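Local structure of cytolethal distending toxin subunit B (Escherichia coli, 2F1N) at residues V107-V112 against G129-L134. The protein nicks DNA as the endonuclease subunit of a tripartite bacterial toxin, very probably damaging the DNA of intoxicated cells and arresting their cell cycle. Residues are numbered along the deposited sequence; the frame is centred on the assembly and turned at random.
Sequences VNLALV and GGRPLL
The guanidinium of Arg131, where it meets Val107, is held by backbone oxygens outside both segments: NE donates to the carbonyl of His147 and NH2, weakly, to that of Ala148. The arginine chain, bent at chi2 and chi3, crosses Val107 at about a right angle. Arg131 NH1 lies 3.7 Å from Val107 CG1, which meets the guanidinium obliquely, while Val107 CG2 sits 3.9 Å from CD of Arg131. Further along, Leu109 reaches across with CD1, which meets both the carbonyl and the ring of Pro132: it is 3.4 Å from Pro132 O and 4.0 Å from Pro132 CG. The isobutyl group of Leu134 enters between Leu109 and Leu111. With CG of Leu134 anti to its backbone N (chi1 163°), Leu134 CD2 comes 4.0 Å from Ala110 CA, against the backbone of the facing strand, and Leu111 CD1 in turn packs 4.1 Å from Leu134 CG. The two segments run 11° apart in direction, yet their nearest CA atoms, those of Leu109 and Leu134, are 7.3 Å apart and no hydrogen bond joins them. This is face-to-face packing of two sheets, strand 109-113 of one and strand 133-138 of the other, in the beta sandwich of the DNase I-like fold. Thr145 of the neighbouring strand 141-147 touches Leu109, Leu111 and Leu134 and extends the interface. Cohesion between the two segments therefore rests on van der Waals contact, largely of apolar side chains, with the arginine's polar bonds directed to backbone outside both.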
# COMPACT_ATOMS: atom_id res chain seq x y z
N VAL A 107 4.25 -13.88 0.28
CA VAL A 107 3.15 -12.97 -0.06
C VAL A 107 2.78 -12.09 1.16
O VAL A 107 1.64 -11.62 1.30
CB VAL A 107 1.92 -13.72 -0.75
CG1 VAL A 107 2.34 -14.41 -2.05
CG2 VAL A 107 1.25 -14.71 0.18
N ASN A 108 3.79 -11.77 1.98
CA ASN A 108 3.51 -10.90 3.14
C ASN A 108 3.26 -9.46 2.72
O ASN A 108 3.70 -9.03 1.68
CB ASN A 108 4.63 -10.98 4.17
CG ASN A 108 4.76 -12.38 4.76
OD1 ASN A 108 3.79 -13.11 4.82
ND2 ASN A 108 5.92 -12.69 5.28
N LEU A 109 2.54 -8.72 3.56
CA LEU A 109 2.19 -7.32 3.27
C LEU A 109 2.73 -6.38 4.32
O LEU A 109 2.86 -6.76 5.50
CB LEU A 109 0.67 -7.14 3.27
CG LEU A 109 -0.07 -7.84 2.13
CD1 LEU A 109 -1.55 -7.89 2.56
CD2 LEU A 109 0.15 -7.17 0.82
N ALA A 110 3.05 -5.16 3.89
CA ALA A 110 3.42 -4.11 4.87
C ALA A 110 3.04 -2.71 4.43
O ALA A 110 2.88 -2.43 3.24
CB ALA A 110 4.98 -4.15 5.19
N LEU A 111 2.90 -1.85 5.43
CA LEU A 111 2.88 -0.39 5.23
C LEU A 111 3.96 0.20 6.12
O LEU A 111 4.09 -0.17 7.31
CB LEU A 111 1.52 0.14 5.61
CG LEU A 111 0.37 -0.07 4.63
CD1 LEU A 111 -0.97 0.02 5.41
CD2 LEU A 111 0.44 1.05 3.57
N VAL A 112 4.72 1.14 5.58
CA VAL A 112 5.73 1.85 6.34
C VAL A 112 5.31 3.33 6.36
O VAL A 112 4.93 3.87 5.30
CB VAL A 112 7.09 1.75 5.65
CG1 VAL A 112 8.22 2.27 6.60
CG2 VAL A 112 7.36 0.27 5.24
N GLY A 129 -7.64 -18.08 -1.35
CA GLY A 129 -6.29 -17.88 -1.85
C GLY A 129 -5.86 -16.44 -2.08
O GLY A 129 -4.74 -16.18 -2.53
N GLY A 130 -6.75 -15.49 -1.80
CA GLY A 130 -6.41 -14.08 -1.92
C GLY A 130 -5.71 -13.61 -0.64
O GLY A 130 -5.71 -14.32 0.36
N ARG A 131 -5.14 -12.40 -0.69
CA ARG A 131 -4.49 -11.76 0.45
C ARG A 131 -5.54 -10.87 1.14
O ARG A 131 -6.52 -10.50 0.53
CB ARG A 131 -3.35 -10.86 -0.06
CG ARG A 131 -2.00 -11.51 0.01
CD ARG A 131 -1.87 -12.58 -0.97
NE ARG A 131 -1.86 -12.11 -2.38
CZ ARG A 131 -1.49 -12.89 -3.43
NH1 ARG A 131 -1.15 -14.18 -3.25
NH2 ARG A 131 -1.48 -12.38 -4.65
N PRO A 132 -5.32 -10.55 2.42
CA PRO A 132 -6.14 -9.55 3.12
C PRO A 132 -5.81 -8.16 2.63
O PRO A 132 -4.90 -7.98 1.80
CB PRO A 132 -5.71 -9.71 4.60
CG PRO A 132 -4.25 -10.11 4.50
CD PRO A 132 -4.18 -11.01 3.25
N LEU A 133 -6.56 -7.16 3.12
CA LEU A 133 -6.22 -5.74 2.97
C LEU A 133 -5.68 -5.19 4.28
O LEU A 133 -6.31 -5.36 5.27
CB LEU A 133 -7.48 -4.96 2.58
CG LEU A 133 -7.80 -5.21 1.10
CD1 LEU A 133 -9.24 -4.80 0.77
CD2 LEU A 133 -6.81 -4.48 0.18
N LEU A 134 -4.52 -4.55 4.26
CA LEU A 134 -3.97 -3.98 5.48
C LEU A 134 -3.97 -2.49 5.25
O LEU A 134 -3.48 -2.06 4.22
CB LEU A 134 -2.56 -4.51 5.71
CG LEU A 134 -1.62 -3.78 6.69
CD1 LEU A 134 -2.18 -3.95 8.11
CD2 LEU A 134 -0.17 -4.35 6.57